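Local structure of interleukin-1beta (Gallus gallus, 2WRY) at residues I14-Q19 with I133-Q138; C21-L24 with L30-L33; P66-I71 with K75-C80. The protein probably acts as a secreted pro-inflammatory cytokine that binds the interleukin-1 receptor, this chain being the beta-trefoil cytokine domain of a longer protein. All coordinates share one frame; numbering follows the deposited sequence.

Contact 1: residues I14-Q19 with I133-Q138; sequences IFDINQ and ICTSLQ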
loop_
_atom_site.group_PDB
_atom_site.type_symbol
_atom_site.label_atom_id
_atom_site.label_comp_id
_atom_site.label_asym_id
_atom_site.label_seq_id
_atom_site.Cartn_x
_atom_site.Cartn_y
_atom_site.Cartn_z
ATOM N N ILE A 14 -9.010 -2.128 -4.919
ATOM C CA ILE A 14 -7.731 -1.941 -5.612
ATOM C C ILE A 14 -7.393 -3.161 -6.445
ATOM O O ILE A 14 -7.614 -4.293 -6.020
ATOM C CB ILE A 14 -6.587 -1.645 -4.611
ATOM C CG1 ILE A 14 -5.258 -1.408 -5.350
ATOM C CG2 ILE A 14 -6.486 -2.751 -3.537
ATOM C CD1 ILE A 14 -4.134 -0.833 -4.467
ATOM N N PHE A 15 -6.913 -2.913 -7.665
ATOM C CA PHE A 15 -6.385 -3.964 -8.521
ATOM C C PHE A 15 -5.080 -3.428 -9.088
ATOM O O PHE A 15 -4.954 -2.229 -9.292
ATOM C CB PHE A 15 -7.329 -4.218 -9.704
ATOM C CG PHE A 15 -8.602 -4.898 -9.325
ATOM C CD1 PHE A 15 -8.695 -6.287 -9.360
ATOM C CD2 PHE A 15 -9.705 -4.151 -8.915
ATOM C CE1 PHE A 15 -9.888 -6.945 -9.008
ATOM C CE2 PHE A 15 -10.893 -4.798 -8.540
ATOM C CZ PHE A 15 -10.976 -6.189 -8.592
ATOM N N ASP A 16 -4.129 -4.306 -9.371
ATOM C CA ASP A 16 -2.968 -3.858 -10.141
ATOM C C ASP A 16 -3.326 -3.767 -11.615
ATOM O O ASP A 16 -4.449 -4.118 -12.004
ATOM C CB ASP A 16 -1.701 -4.670 -9.832
ATOM C CG ASP A 16 -1.682 -6.058 -10.439
ATOM O OD1 ASP A 16 -2.487 -6.395 -11.361
ATOM O OD2 ASP A 16 -0.818 -6.857 -9.969
ATOM N N ILE A 17 -2.381 -3.292 -12.431
ATOM C CA ILE A 17 -2.639 -3.040 -13.857
ATOM C C ILE A 17 -2.869 -4.304 -14.699
ATOM O O ILE A 17 -3.298 -4.217 -15.883
ATOM C CB ILE A 17 -1.458 -2.172 -14.471
ATOM C CG1 ILE A 17 -2.027 -1.225 -15.502
ATOM C CG2 ILE A 17 -0.266 -3.032 -14.983
ATOM C CD1 ILE A 17 -2.858 -0.148 -14.861
ATOM N N ASN A 18 -2.605 -5.469 -14.117
ATOM C CA ASN A 18 -2.888 -6.729 -14.770
ATOM C C ASN A 18 -4.093 -7.412 -14.137
ATOM O O ASN A 18 -4.305 -8.609 -14.331
ATOM C CB ASN A 18 -1.674 -7.644 -14.712
ATOM C CG ASN A 18 -1.767 -8.773 -15.717
ATOM O OD1 ASN A 18 -1.958 -8.538 -16.937
ATOM N ND2 ASN A 18 -1.615 -9.993 -15.238
ATOM N N GLN A 19 -4.860 -6.634 -13.369
ATOM C CA GLN A 19 -6.138 -7.059 -12.762
ATOM C C GLN A 19 -5.989 -8.091 -11.653
ATOM O O GLN A 19 -6.953 -8.805 -11.338
ATOM C CB GLN A 19 -7.167 -7.522 -13.819
ATOM C CG GLN A 19 -7.291 -6.557 -15.038
ATOM C CD GLN A 19 -6.481 -7.045 -16.239
ATOM O OE1 GLN A 19 -6.580 -8.207 -16.633
ATOM N NE2 GLN A 19 -5.671 -6.166 -16.808
ATOM N N ILE A 133 5.185 0.406 -3.628
ATOM C CA ILE A 133 4.461 -0.846 -3.409
ATOM C C ILE A 133 4.310 -1.584 -4.738
ATOM O O ILE A 133 3.895 -0.988 -5.751
ATOM C CB ILE A 133 3.060 -0.624 -2.788
ATOM C CG1 ILE A 133 3.173 0.102 -1.436
ATOM C CG2 ILE A 133 2.329 -1.983 -2.685
ATOM C CD1 ILE A 133 1.840 0.365 -0.788
ATOM N N CYS A 134 4.677 -2.853 -4.756
ATOM C CA CYS A 134 4.642 -3.600 -6.014
ATOM C C CYS A 134 4.118 -5.014 -5.883
ATOM O O CYS A 134 4.132 -5.620 -4.814
ATOM C CB CYS A 134 6.029 -3.641 -6.676
ATOM S SG CYS A 134 7.237 -4.560 -5.694
ATOM N N THR A 135 3.637 -5.532 -7.003
ATOM C CA THR A 135 3.267 -6.937 -7.088
ATOM C C THR A 135 4.174 -7.647 -8.083
ATOM O O THR A 135 4.816 -7.024 -8.940
ATOM C CB THR A 135 1.790 -7.110 -7.530
ATOM O OG1 THR A 135 1.632 -6.647 -8.876
ATOM C CG2 THR A 135 0.865 -6.346 -6.566
ATOM N N SER A 136 4.212 -8.961 -7.972
ATOM C CA SER A 136 4.966 -9.761 -8.900
ATOM C C SER A 136 4.202 -9.839 -10.210
ATOM O O SER A 136 2.994 -9.651 -10.242
ATOM C CB SER A 136 5.090 -11.159 -8.310
ATOM O OG SER A 136 5.755 -12.024 -9.195
ATOM N N LEU A 137 4.905 -10.133 -11.300
ATOM C CA LEU A 137 4.227 -10.487 -12.557
ATOM C C LEU A 137 3.495 -11.822 -12.444
ATOM O O LEU A 137 2.524 -12.063 -13.179
ATOM C CB LEU A 137 5.240 -10.568 -13.699
ATOM C CG LEU A 137 6.148 -9.352 -13.957
ATOM C CD1 LEU A 137 7.096 -9.586 -15.146
ATOM C CD2 LEU A 137 5.340 -8.101 -14.173
ATOM N N GLN A 138 3.961 -12.680 -11.530
ATOM C CA GLN A 138 3.344 -13.995 -11.285
ATOM C C GLN A 138 2.256 -13.908 -10.220
ATOM O O GLN A 138 2.376 -13.140 -9.281
ATOM C CB GLN A 138 4.396 -15.017 -10.848
ATOM C CG GLN A 138 5.305 -15.514 -11.968
ATOM C CD GLN A 138 6.178 -14.427 -12.559
ATOM O OE1 GLN A 138 6.743 -13.603 -11.833
ATOM N NE2 GLN A 138 6.286 -14.407 -13.893
HETATM O O HOH W 1 0.158 -10.536 -13.214
#
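D16 and T135 join the type I beta turn at the end of strand 4-16 to segment 133-138 of the beta-trefoil. Their side chains make the one direct contact here. T135 OG1 donates to D16 OD2 over 2.7 Å. The hydroxyl arrives on the anti side of the carboxylate and lies 20° out of its plane. D16 has CG set between its own N and carbonyl carbon (chi1 75°), which turns the carboxylate toward T135. T135 holds OG1 in the corresponding place, which points it at D16 OD2.

The two oxygens of D16 do different work. OD2 takes the bond across the contact. D16 OD1 stays within its own turn and accepts from N18 N at 2.9 Å, which makes an Asx turn. That N-H meets the oxygen from above the carboxylate plane, 46° out of it. Both carboxylate oxygens are thus held, which limits rotation of the group. The beta turn itself is closed by Q19 N and D16 O, 2.9 Å apart.

In the fold, strand 4-16 pairs with the C-terminal strand 157-160, and T135 and D16 both rest on I154 and Y157. K20, which lies outside both segments, adds a charge. Its NZ forms a salt bridge with D16 OD2 and a hydrogen bond to S136 O. This lysine would probably favour the ionised form of D16, and it links the two segments indirectly.

A water makes a further, indirect link. It accepts from N18 ND2 at 2.7 Å and donates to L137 O at 2.8 Å. Further along the same segment S136 OG accepts from Q138 N at 3.0 Å. This ST turn bends the chain just beyond T135.

Contact 2: residues C21-L24 with L30-L33; sequences CFVL and LVAL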
loop_
_atom_site.group_PDB
_atom_site.type_symbol
_atom_site.label_atom_id
_atom_site.label_comp_id
_atom_site.label_asym_id
_atom_site.label_seq_id
_atom_site.Cartn_x
_atom_site.Cartn_y
_atom_site.Cartn_z
ATOM N N CYS A 21 -5.903 -8.766 -7.678
ATOM C CA CYS A 21 -6.299 -8.100 -6.437
ATOM C C CYS A 21 -5.451 -8.630 -5.307
ATOM O O CYS A 21 -4.686 -9.581 -5.488
ATOM C CB CYS A 21 -7.766 -8.335 -6.112
ATOM S SG CYS A 21 -8.195 -10.038 -5.899
ATOM N N PHE A 22 -5.622 -8.005 -4.143
ATOM C CA PHE A 22 -4.902 -8.417 -2.922
ATOM C C PHE A 22 -5.774 -9.373 -2.094
ATOM O O PHE A 22 -6.999 -9.179 -1.957
ATOM C CB PHE A 22 -4.581 -7.209 -2.040
ATOM C CG PHE A 22 -3.610 -6.212 -2.627
ATOM C CD1 PHE A 22 -2.860 -6.486 -3.776
ATOM C CD2 PHE A 22 -3.463 -4.977 -2.004
ATOM C CE1 PHE A 22 -1.965 -5.512 -4.280
ATOM C CE2 PHE A 22 -2.566 -4.014 -2.476
ATOM C CZ PHE A 22 -1.817 -4.283 -3.625
ATOM N N VAL A 23 -5.142 -10.402 -1.546
ATOM C CA VAL A 23 -5.764 -11.191 -0.467
ATOM C C VAL A 23 -4.803 -11.277 0.701
ATOM O O VAL A 23 -3.590 -11.200 0.497
ATOM C CB VAL A 23 -6.249 -12.623 -0.901
ATOM C CG1 VAL A 23 -7.215 -12.548 -2.090
ATOM C CG2 VAL A 23 -5.085 -13.595 -1.149
ATOM N N LEU A 24 -5.338 -11.456 1.914
ATOM C CA LEU A 24 -4.488 -11.600 3.096
ATOM C C LEU A 24 -4.160 -13.077 3.286
ATOM O O LEU A 24 -4.984 -13.853 3.780
ATOM C CB LEU A 24 -5.158 -10.970 4.332
ATOM C CG LEU A 24 -4.277 -10.841 5.565
ATOM C CD1 LEU A 24 -3.111 -9.891 5.291
ATOM C CD2 LEU A 24 -5.083 -10.358 6.766
ATOM N N LEU A 30 0.287 -9.922 2.535
ATOM C CA LEU A 30 -0.621 -9.846 1.405
ATOM C C LEU A 30 -0.021 -10.591 0.225
ATOM O O LEU A 30 1.200 -10.567 0.019
ATOM C CB LEU A 30 -0.823 -8.400 0.965
ATOM C CG LEU A 30 -1.611 -7.448 1.840
ATOM C CD1 LEU A 30 -1.391 -6.046 1.275
ATOM C CD2 LEU A 30 -3.090 -7.797 1.906
ATOM N N VAL A 31 -0.886 -11.226 -0.564
ATOM C CA VAL A 31 -0.488 -11.746 -1.870
ATOM C C VAL A 31 -1.403 -11.155 -2.931
ATOM O O VAL A 31 -2.510 -10.669 -2.626
ATOM C CB VAL A 31 -0.499 -13.300 -1.947
ATOM C CG1 VAL A 31 0.486 -13.909 -0.921
ATOM C CG2 VAL A 31 -1.873 -13.849 -1.787
ATOM N N ALA A 32 -0.929 -11.174 -4.174
ATOM C CA ALA A 32 -1.751 -10.706 -5.291
ATOM C C ALA A 32 -2.100 -11.842 -6.230
ATOM O O ALA A 32 -1.253 -12.629 -6.624
ATOM C CB ALA A 32 -1.056 -9.576 -6.033
ATOM N N LEU A 33 -3.372 -11.936 -6.595
ATOM C CA LEU A 33 -3.802 -13.013 -7.487
ATOM C C LEU A 33 -4.950 -12.574 -8.371
ATOM O O LEU A 33 -5.554 -11.535 -8.134
ATOM C CB LEU A 33 -4.155 -14.294 -6.722
ATOM C CG LEU A 33 -4.642 -14.270 -5.261
ATOM C CD1 LEU A 33 -5.749 -13.294 -5.065
ATOM C CD2 LEU A 33 -5.058 -15.677 -4.824
#
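C21-L24 and L30-L33 form an antiparallel ladder whose axes come within 4.6 Å and whose directions differ by 140°. C21 with L33 and V23 with V31 are the hydrogen-bonded pairs. F22 with A32 and L24 with L30 are the non-hydrogen-bonded ones. All four backbone bonds are of normal length; V23 N to V31 O is 2.9 Å. CA-H...O contacts back them up, among them A32 CA to C21 O at 3.1 Å.

One face carries C21, V23, V31 and L33. V23 CG2 presses on V31 CG2 at 3.3 Å, and V23 CG1 meets L33 CD1 at 3.4 Å. Both are tighter than usual carbon contacts. L33 has an unstaggered chi1 of 27°, which suggests some strain.

The other face carries F22, A32, L24 and L30. A32 CB lies at the edge of the F22 ring, 4.2 Å from CD1. L30 CD1 approaches CD2 of F22 obliquely at 4.0 Å, while L30 CD2 meets L24 CD1. This face turns inward, where L24 and L30 touch L91.

Backbone atoms of the hydrogen-bonded pairs satisfy one another, while F22, L30 and A32 bond outside the hairpin; across the contact the side chains meet by apolar contact alone.

Contact 3: residues P66-I71 with K75-C80; sequences PVALGI and KLYMSC
L69 O takes one hydrogen bond and a weaker CA-H...O contact from the facing strand. M78 N donates to L69 O at 2.9 Å in a nearly straight bond, 168° at the hydrogen, and Y77 CA lies 3.4 Å from the same L69 O. L76 O plays a like part for the other strand, taking a bond from I71 N at 2.9 Å and a CA-H...O contact from G70 CA.

Where the strands diverge, a water bridges them: it accepts from L69 N and donates to M78 O.

The Y77 ring lies over the backbone of G70. G70 CA sits 3.8 Å from the centroid of the Y77 ring, over one face, as a CH-pi contact. With no side chain on G70, the ring can come down this close. L69 N lies at the ring edge, in plane, and A68 CB is 3.8 Å from CD1 of Y77. A leucine here, with no ring to lie over G70 CA, would probably leave a gap above the G70 backbone and beside A68 CB.

M78 runs with CG anti to its carbonyl carbon (chi1 -58°), and M78 SD lies 3.9 Å from L69 CD1. M78 CG meets I71 CD1 at the same distance, and the two side chains cross at about a right angle. L89, L91 and F110 also pack on M78. The whole is a beta hairpin of strands 66-71 and 76-83, part of the antiparallel beta-trefoil of the interleukin-1 family.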
loop_
_atom_site.group_PDB
_atom_site.type_symbol
_atom_site.label_atom_id
_atom_site.label_comp_id
_atom_site.label_asym_id
_atom_site.label_seq_id
_atom_site.Cartn_x
_atom_site.Cartn_y
_atom_site.Cartn_z
ATOM N N PRO A 66 -0.170 12.462 1.232
ATOM C CA PRO A 66 0.365 11.448 2.134
ATOM C C PRO A 66 -0.793 10.640 2.725
ATOM O O PRO A 66 -1.803 11.233 3.142
ATOM C CB PRO A 66 1.089 12.269 3.210
ATOM C CG PRO A 66 0.435 13.657 3.183
ATOM C CD PRO A 66 -0.274 13.799 1.846
ATOM N N VAL A 67 -0.668 9.315 2.706
ATOM C CA VAL A 67 -1.742 8.431 3.161
ATOM C C VAL A 67 -1.195 7.292 4.006
ATOM O O VAL A 67 -0.015 6.939 3.890
ATOM C CB VAL A 67 -2.539 7.802 1.970
ATOM C CG1 VAL A 67 -3.204 8.870 1.121
ATOM C CG2 VAL A 67 -1.627 6.902 1.069
ATOM N N ALA A 68 -2.056 6.715 4.862
ATOM C CA ALA A 68 -1.757 5.405 5.455
ATOM C C ALA A 68 -2.721 4.421 4.803
ATOM O O ALA A 68 -3.850 4.803 4.457
ATOM C CB ALA A 68 -1.935 5.404 6.966
ATOM N N LEU A 69 -2.292 3.167 4.658
ATOM C CA LEU A 69 -3.072 2.147 3.935
ATOM C C LEU A 69 -3.528 1.068 4.905
ATOM O O LEU A 69 -2.738 0.223 5.328
ATOM C CB LEU A 69 -2.249 1.551 2.811
ATOM C CG LEU A 69 -1.730 2.603 1.823
ATOM C CD1 LEU A 69 -0.854 1.927 0.791
ATOM C CD2 LEU A 69 -2.914 3.313 1.155
ATOM N N GLY A 70 -4.804 1.147 5.291
ATOM C CA GLY A 70 -5.391 0.184 6.203
ATOM C C GLY A 70 -5.957 -0.991 5.417
ATOM O O GLY A 70 -6.502 -0.817 4.322
ATOM N N ILE A 71 -5.771 -2.193 5.948
ATOM C CA ILE A 71 -6.302 -3.398 5.320
ATOM C C ILE A 71 -7.696 -3.575 5.909
ATOM O O ILE A 71 -7.822 -4.021 7.068
ATOM C CB ILE A 71 -5.418 -4.634 5.629
ATOM C CG1 ILE A 71 -3.933 -4.348 5.336
ATOM C CG2 ILE A 71 -5.908 -5.847 4.838
ATOM C CD1 ILE A 71 -3.699 -3.784 3.910
ATOM N N LYS A 75 -7.867 -4.758 10.739
ATOM C CA LYS A 75 -7.239 -3.979 11.815
ATOM C C LYS A 75 -5.703 -3.925 11.656
ATOM O O LYS A 75 -4.934 -3.910 12.634
ATOM C CB LYS A 75 -7.721 -4.519 13.193
ATOM C CG LYS A 75 -9.243 -4.256 13.511
ATOM C CD LYS A 75 -10.196 -5.167 12.739
ATOM C CE LYS A 75 -11.616 -5.080 13.278
ATOM N NZ LYS A 75 -12.540 -5.929 12.471
ATOM N N LEU A 76 -5.272 -3.858 10.394
ATOM C CA LEU A 76 -3.852 -3.796 10.045
ATOM C C LEU A 76 -3.608 -2.532 9.235
ATOM O O LEU A 76 -4.494 -2.091 8.506
ATOM C CB LEU A 76 -3.466 -4.991 9.170
ATOM C CG LEU A 76 -3.570 -6.401 9.794
ATOM C CD1 LEU A 76 -3.434 -7.504 8.746
ATOM C CD2 LEU A 76 -2.512 -6.611 10.910
ATOM N N TYR A 77 -2.398 -1.973 9.358
ATOM C CA TYR A 77 -1.895 -0.964 8.412
ATOM C C TYR A 77 -0.595 -1.429 7.762
ATOM O O TYR A 77 0.192 -2.139 8.399
ATOM C CB TYR A 77 -1.688 0.395 9.091
ATOM C CG TYR A 77 -2.978 1.170 9.236
ATOM C CD1 TYR A 77 -3.351 2.121 8.278
ATOM C CD2 TYR A 77 -3.853 0.936 10.299
ATOM C CE1 TYR A 77 -4.523 2.833 8.387
ATOM C CE2 TYR A 77 -5.036 1.658 10.422
ATOM C CZ TYR A 77 -5.370 2.599 9.444
ATOM O OH TYR A 77 -6.544 3.298 9.496
ATOM N N MET A 78 -0.391 -1.055 6.485
ATOM C CA MET A 78 0.880 -1.352 5.797
ATOM C C MET A 78 1.976 -0.469 6.356
ATOM O O MET A 78 1.736 0.695 6.686
ATOM C CB MET A 78 0.761 -1.061 4.297
ATOM C CG MET A 78 -0.342 -1.844 3.649
ATOM S SD MET A 78 -0.086 -1.766 1.858
ATOM C CE MET A 78 0.748 -3.288 1.580
ATOM N N SER A 79 3.189 -0.990 6.403
ATOM C CA SER A 79 4.342 -0.142 6.787
ATOM C C SER A 79 5.589 -0.591 6.044
ATOM O O SER A 79 5.668 -1.726 5.611
ATOM C CB SER A 79 4.584 -0.204 8.306
ATOM O OG SER A 79 5.010 -1.499 8.660
ATOM N N CYS A 80 6.567 0.305 5.904
ATOM C CA CYS A 80 7.859 -0.078 5.333
ATOM C C CYS A 80 8.906 0.004 6.406
ATOM O O CYS A 80 9.037 1.031 7.078
ATOM C CB CYS A 80 8.216 0.886 4.218
ATOM S SG CYS A 80 7.062 0.759 2.899
HETATM O O HOH W 2 -0.064 2.606 6.260
HETATM O O HOH W 3 -9.652 -2.675 9.701
#

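Overall arrangement
From the N terminus, strand 4-16 reaches the first half of contact 1, which stays open. Contact 2 then closes a short hairpin, strands 21-26 and 29-33. Further on, after strand 45-53, contact 3 closes the hairpin of strands 66-71 and 76-83. The chain returns at 133-138 and closes contact 1, tying the end of strand 4-16 to this late part of the chain. Both hairpins lie within its long loop, one after the other, and nothing crosses. The three meet in the interior. L30 CD1 rests on M78 CE at 3.5 Å, and I133 CD1 on L69 CD1 at 3.5 Å. Contacts 1 and 2 are neighbours, with centres about 9 Å apart.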